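Local atomic coordinates of putative LacI-family transcriptional regulator (PDB entry 3GBV), a protein that probably regulates transcription as a member of the LacI family, its periplasmic-binding-protein-like domain being the part expected to sense a small effector. Residues Q115-S120 and Q154-I159; A251-L256 and N279-D284. One frame throughout, in Å; residues are numbered along the deposited sequence.

Interaction 1 (Q115-S120 and Q154-I159)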
loop_
_atom_site.group_PDB
_atom_site.type_symbol
_atom_site.label_atom_id
_atom_site.label_comp_id
_atom_site.label_asym_id
_atom_site.label_seq_id
_atom_site.Cartn_x
_atom_site.Cartn_y
_atom_site.Cartn_z
ATOM N N GLN A 115 -4.555 10.159 -8.105
ATOM C CA GLN A 115 -4.033 9.020 -8.825
ATOM C C GLN A 115 -3.949 9.296 -10.307
ATOM O O GLN A 115 -4.581 10.217 -10.830
ATOM C CB GLN A 115 -4.917 7.784 -8.645
ATOM C CG GLN A 115 -5.023 7.238 -7.242
ATOM C CD GLN A 115 -5.705 5.888 -7.216
ATOM O OE1 GLN A 115 -6.672 5.650 -7.942
ATOM N NE2 GLN A 115 -5.212 4.997 -6.371
ATOM N N ASN A 116 -3.126 8.502 -10.971
ATOM C CA ASN A 116 -3.021 8.568 -12.403
ATOM C C ASN A 116 -4.255 7.706 -12.739
ATOM O O ASN A 116 -4.193 6.466 -12.720
ATOM C CB ASN A 116 -1.745 7.882 -12.872
ATOM C CG ASN A 116 -1.703 7.728 -14.373
ATOM O OD1 ASN A 116 -2.643 7.213 -14.980
ATOM N ND2 ASN A 116 -0.613 8.177 -14.984
ATOM N N SER A 117 -5.373 8.381 -12.995
ATOM C CA SER A 117 -6.644 7.731 -13.271
ATOM C C SER A 117 -6.588 6.628 -14.324
ATOM O O SER A 117 -7.190 5.563 -14.151
ATOM C CB SER A 117 -7.679 8.780 -13.671
ATOM O OG SER A 117 -7.227 9.534 -14.784
ATOM N N HIS A 118 -5.858 6.876 -15.406
ATOM C CA HIS A 118 -5.739 5.895 -16.471
ATOM C C HIS A 118 -5.105 4.605 -15.957
ATOM O O HIS A 118 -5.642 3.520 -16.164
ATOM C CB HIS A 118 -4.913 6.466 -17.631
ATOM C CG HIS A 118 -4.946 5.620 -18.867
ATOM N ND1 HIS A 118 -3.837 4.954 -19.346
ATOM C CD2 HIS A 118 -5.961 5.310 -19.710
ATOM C CE1 HIS A 118 -4.166 4.273 -20.429
ATOM N NE2 HIS A 118 -5.450 4.471 -20.672
ATOM N N GLN A 119 -3.969 4.739 -15.277
ATOM C CA GLN A 119 -3.243 3.593 -14.727
ATOM C C GLN A 119 -4.016 2.914 -13.602
ATOM O O GLN A 119 -3.934 1.701 -13.441
ATOM C CB GLN A 119 -1.879 4.036 -14.196
ATOM C CG GLN A 119 -0.966 2.903 -13.769
ATOM C CD GLN A 119 -0.567 2.017 -14.934
ATOM O OE1 GLN A 119 -0.367 2.504 -16.051
ATOM N NE2 GLN A 119 -0.432 0.714 -14.679
ATOM N N SER A 120 -4.756 3.701 -12.827
ATOM C CA SER A 120 -5.529 3.162 -11.719
ATOM C C SER A 120 -6.607 2.222 -12.242
ATOM O O SER A 120 -6.879 1.180 -11.645
ATOM C CB SER A 120 -6.168 4.294 -10.913
ATOM O OG SER A 120 -6.969 3.784 -9.860
ATOM N N GLN A 154 -12.818 9.524 -12.273
ATOM C CA GLN A 154 -13.695 8.366 -12.484
ATOM C C GLN A 154 -13.818 7.958 -13.946
ATOM O O GLN A 154 -13.655 6.790 -14.283
ATOM C CB GLN A 154 -15.089 8.651 -11.927
ATOM C CG GLN A 154 -15.163 8.603 -10.405
ATOM C CD GLN A 154 -16.474 9.140 -9.878
ATOM O OE1 GLN A 154 -17.465 9.184 -10.603
ATOM N NE2 GLN A 154 -16.490 9.544 -8.612
ATOM N N GLU A 155 -14.104 8.931 -14.805
ATOM C CA GLU A 155 -14.256 8.690 -16.235
ATOM C C GLU A 155 -12.970 8.116 -16.814
ATOM O O GLU A 155 -12.974 7.114 -17.525
ATOM C CB GLU A 155 -14.587 9.997 -16.956
ATOM C CG GLU A 155 -14.886 9.839 -18.441
ATOM C CD GLU A 155 -14.521 11.080 -19.253
ATOM O OE1 GLU A 155 -14.814 12.203 -18.786
ATOM O OE2 GLU A 155 -13.947 10.931 -20.359
ATOM N N SER A 156 -11.862 8.765 -16.494
ATOM C CA SER A 156 -10.561 8.353 -16.978
ATOM C C SER A 156 -10.197 6.936 -16.502
ATOM O O SER A 156 -9.629 6.140 -17.264
ATOM C CB SER A 156 -9.531 9.373 -16.502
ATOM O OG SER A 156 -8.475 9.492 -17.420
ATOM N N ARG A 157 -10.511 6.629 -15.243
ATOM C CA ARG A 157 -10.235 5.303 -14.692
ATOM C C ARG A 157 -10.929 4.268 -15.558
ATOM O O ARG A 157 -10.377 3.207 -15.846
ATOM C CB ARG A 157 -10.769 5.173 -13.254
ATOM C CG ARG A 157 -9.865 5.746 -12.176
ATOM C CD ARG A 157 -10.569 5.754 -10.823
ATOM N NE ARG A 157 -9.758 6.386 -9.783
ATOM C CZ ARG A 157 -10.208 6.666 -8.565
ATOM N NH1 ARG A 157 -11.463 6.371 -8.247
ATOM N NH2 ARG A 157 -9.405 7.222 -7.665
ATOM N N GLU A 158 -12.145 4.598 -15.976
ATOM C CA GLU A 158 -12.942 3.707 -16.799
ATOM C C GLU A 158 -12.279 3.459 -18.152
ATOM O O GLU A 158 -12.320 2.350 -18.683
ATOM C CB GLU A 158 -14.348 4.287 -16.989
ATOM C CG GLU A 158 -15.359 3.233 -17.352
ATOM C CD GLU A 158 -16.765 3.780 -17.453
ATOM O OE1 GLU A 158 -17.266 4.352 -16.458
ATOM O OE2 GLU A 158 -17.370 3.627 -18.534
ATOM N N ILE A 159 -11.661 4.494 -18.705
ATOM C CA ILE A 159 -10.975 4.370 -19.986
ATOM C C ILE A 159 -9.773 3.420 -19.886
ATOM O O ILE A 159 -9.514 2.628 -20.798
ATOM C CB ILE A 159 -10.501 5.759 -20.495
ATOM C CG1 ILE A 159 -11.717 6.596 -20.905
ATOM C CG2 ILE A 159 -9.567 5.601 -21.683
ATOM C CD1 ILE A 159 -11.368 8.024 -21.295
#
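Arg157 lays its aliphatic stem across the first turn of helix 117-131: CG lies 3.3 Å from Ser117 O, and the same carbonyl takes a CA-H...O contact from Arg157 CA (3.1 Å, 154° at the hydrogen). This backbone-level approach fits the 4.6 Å between the CA atoms of Ser117 and Arg157. Beside it, CB of Ser117 and CB of Ser156 pack at 3.4 Å, closer than usual for two carbons. Extended from CG to NE, the arginine carries its guanidinium past Ser120 to the amide of Gln115. There NH2 of Arg157 gives Gln115 OE1 a weak hydrogen bond (3.2 Å, bent to 122°), the amide and guanidinium planes being 75° apart. The firmer hold on Gln115 OE1 comes from Ser120 OG at 2.7 Å, above the carbonyl plane; Ser120 OG also bonds to Tyr231. Arg157 NE bonds to Gln153. At the outer end, CG2 of Ile159 meets the edge of the His118 ring at CD2 (4.1 Å). A 1,2-ethanediol, probably from the crystallisation liquor, lies beside Arg157. The opening turns of helices 117-131 and 152-168 thus meet next to the hinge, where strand 111-114 leads into 117-131, an arrangement consistent with the interdomain cleft of the periplasmic-binding-protein fold.

Interaction 2 (A251-L256 and N279-D284); sequences AQQPEL and NYMPID
The amide of Gln253 and the carboxylate of Asp284 lie nearly coplanar, 12° apart, and join edge to edge: NE2 of Gln253 donates to Asp284 OD2 over 3.1 Å, almost straight at 169°. The acceptor is the syn lone pair of OD2, and this oxygen lies in the amide plane. The same OD2 also bonds to Tyr294 OH, so two donors share it. Over one face of the amide lies the ring of Pro282, crossing the glutamine chain at about a right angle, its CG 3.1 Å from Gln253 NE2, while the edge of the same NH2 group goes to Asp284. Gln253 has an extended chain beyond CG, which carries the amide from the backbone to Asp284.

Next to this bond the backbones pair as well. Ala251 and Asp284 form an antiparallel hydrogen-bonded pair, Ala251 N giving to Asp284 O (2.9 Å) and Asp284 N to Ala251 O (3.2 Å); their CB atoms lie on one face of the sheet. Farther along, the two segments meet through apolar contact. Met281, present as selenomethionine, is bent at both chi2 and chi3, which folds its methyl CE back to 3.5 Å from Leu256 CD2 and 3.9 Å from Gln253 CB.

Gln253 is the N-cap residue of helix 254-270, so the contact falls where strand 246-251 gives way to that helix. Strand 278-280 is an edge strand, within this chain, beside 111-114 in the parallel sheet, while 284-286 runs antiparallel to 246-251 in the other; residues 281-283 carry the chain between them. Helix 23-37 packs against Pro254, helix 117-131 touches Ile283, and Tyr293 of the second subunit packs on Pro282 and Ile283.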
loop_
_atom_site.group_PDB
_atom_site.type_symbol
_atom_site.label_atom_id
_atom_site.label_comp_id
_atom_site.label_asym_id
_atom_site.label_seq_id
_atom_site.Cartn_x
_atom_site.Cartn_y
_atom_site.Cartn_z
ATOM N N ALA A 251 -6.999 2.044 -2.554
ATOM C CA ALA A 251 -6.866 3.275 -1.788
ATOM C C ALA A 251 -5.923 4.255 -2.470
ATOM O O ALA A 251 -5.103 3.867 -3.303
ATOM C CB ALA A 251 -6.370 2.958 -0.386
ATOM N N GLN A 252 -6.028 5.527 -2.104
ATOM C CA GLN A 252 -5.180 6.557 -2.705
ATOM C C GLN A 252 -4.616 7.544 -1.678
ATOM O O GLN A 252 -4.109 8.606 -2.043
ATOM C CB GLN A 252 -5.981 7.319 -3.757
ATOM C CG GLN A 252 -7.211 7.972 -3.175
ATOM C CD GLN A 252 -8.041 8.668 -4.214
ATOM O OE1 GLN A 252 -9.243 8.469 -4.276
ATOM N NE2 GLN A 252 -7.410 9.497 -5.031
ATOM N N GLN A 253 -4.701 7.184 -0.403
ATOM C CA GLN A 253 -4.208 8.031 0.679
ATOM C C GLN A 253 -4.759 9.462 0.647
ATOM O O GLN A 253 -4.032 10.421 0.354
ATOM C CB GLN A 253 -2.678 8.059 0.658
ATOM C CG GLN A 253 -2.044 6.744 1.080
ATOM C CD GLN A 253 -0.552 6.725 0.869
ATOM O OE1 GLN A 253 0.155 7.672 1.222
ATOM N NE2 GLN A 253 -0.057 5.638 0.302
ATOM N N PRO A 254 -6.062 9.616 0.938
ATOM C CA PRO A 254 -6.700 10.939 0.946
ATOM C C PRO A 254 -6.102 11.854 2.011
ATOM O O PRO A 254 -5.956 13.064 1.788
ATOM C CB PRO A 254 -8.170 10.615 1.204
ATOM C CG PRO A 254 -8.116 9.291 1.952
ATOM C CD PRO A 254 -7.043 8.549 1.210
ATOM N N GLU A 255 -5.749 11.286 3.165
ATOM C CA GLU A 255 -5.156 12.086 4.244
ATOM C C GLU A 255 -3.930 12.842 3.723
ATOM O O GLU A 255 -3.819 14.054 3.899
ATOM C CB GLU A 255 -4.724 11.201 5.431
ATOM C CG GLU A 255 -5.798 10.269 6.002
ATOM C CD GLU A 255 -6.000 8.982 5.183
ATOM O OE1 GLU A 255 -5.250 8.754 4.203
ATOM O OE2 GLU A 255 -6.913 8.194 5.529
ATOM N N LEU A 256 -3.016 12.112 3.084
ATOM C CA LEU A 256 -1.791 12.691 2.537
ATOM C C LEU A 256 -2.057 13.694 1.411
ATOM O O LEU A 256 -1.311 14.666 1.253
ATOM C CB LEU A 256 -0.864 11.585 2.024
ATOM C CG LEU A 256 0.545 11.981 1.562
ATOM C CD1 LEU A 256 1.285 12.692 2.693
ATOM C CD2 LEU A 256 1.304 10.725 1.136
ATOM N N ASN A 279 1.642 15.192 -8.927
ATOM C CA ASN A 279 1.960 14.331 -7.799
ATOM C C ASN A 279 0.973 13.169 -7.818
ATOM O O ASN A 279 -0.108 13.234 -7.223
ATOM C CB ASN A 279 1.842 15.126 -6.506
ATOM C CG ASN A 279 2.790 16.297 -6.476
ATOM O OD1 ASN A 279 3.949 16.157 -6.085
ATOM N ND2 ASN A 279 2.318 17.456 -6.926
ATOM N N TYR A 280 1.343 12.124 -8.548
ATOM C CA TYR A 280 0.507 10.950 -8.665
ATOM C C TYR A 280 0.596 10.132 -7.389
ATOM O O TYR A 280 1.675 9.724 -6.974
ATOM C CB TYR A 280 0.927 10.119 -9.887
ATOM C CG TYR A 280 0.500 10.728 -11.213
ATOM C CD1 TYR A 280 -0.820 11.140 -11.418
ATOM C CD2 TYR A 280 1.403 10.859 -12.269
ATOM C CE1 TYR A 280 -1.232 11.662 -12.638
ATOM C CE2 TYR A 280 1.005 11.382 -13.501
ATOM C CZ TYR A 280 -0.313 11.778 -13.679
ATOM O OH TYR A 280 -0.719 12.273 -14.897
HETATM N N MSE A 281 -0.549 9.920 -6.758
HETATM C CA MSE A 281 -0.620 9.155 -5.515
HETATM C C MSE A 281 -0.559 7.658 -5.821
HETATM O O MSE A 281 -0.808 7.241 -6.947
HETATM C CB MSE A 281 -1.918 9.491 -4.780
HETATM C CG MSE A 281 -2.066 10.985 -4.490
HETATM SE SE MSE A 281 -0.531 11.534 -3.366
HETATM C CE MSE A 281 -0.904 10.702 -1.630
ATOM N N PRO A 282 -0.231 6.832 -4.820
ATOM C CA PRO A 282 -0.155 5.386 -5.055
ATOM C C PRO A 282 -1.497 4.708 -5.309
ATOM O O PRO A 282 -2.555 5.237 -4.957
ATOM C CB PRO A 282 0.521 4.867 -3.786
ATOM C CG PRO A 282 0.036 5.811 -2.746
ATOM C CD PRO A 282 0.126 7.159 -3.428
ATOM N N ILE A 283 -1.432 3.540 -5.946
ATOM C CA ILE A 283 -2.605 2.726 -6.258
ATOM C C ILE A 283 -2.499 1.507 -5.328
ATOM O O ILE A 283 -2.042 0.434 -5.727
ATOM C CB ILE A 283 -2.558 2.319 -7.757
ATOM C CG1 ILE A 283 -2.623 3.591 -8.621
ATOM C CG2 ILE A 283 -3.685 1.360 -8.100
ATOM C CD1 ILE A 283 -2.171 3.381 -10.048
ATOM N N ASP A 284 -2.901 1.698 -4.073
ATOM C CA ASP A 284 -2.816 0.643 -3.069
ATOM C C ASP A 284 -3.936 -0.391 -3.111
ATOM O O ASP A 284 -5.121 -0.049 -3.162
ATOM C CB ASP A 284 -2.759 1.246 -1.658
ATOM C CG ASP A 284 -1.529 2.120 -1.441
ATOM O OD1 ASP A 284 -0.461 1.792 -1.998
ATOM O OD2 ASP A 284 -1.633 3.129 -0.699
#

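In the fold
Interaction 1 closes before interaction 2 opens along the chain, and their centres lie about 13 Å apart, each about 10 Å from the centre of the chain. They meet directly: Gln115 NE2 lies 3.0 Å from Pro282 O, a probable hydrogen bond, and Asn116 CA is 3.5 Å from Tyr280 CD1. All three chain passages between the two sheets are involved: residues 115-116 come after strand 111-114, residues 252-253 come after strand 246-251, and residues 281-283 join 278-280 to 284-286. Three such crossings form the hinge of LacI-type effector domains, so both contacts lie at the hinge, where the two lobes join. Both also touch the second subunit, placing the hinge beside the dimer interface.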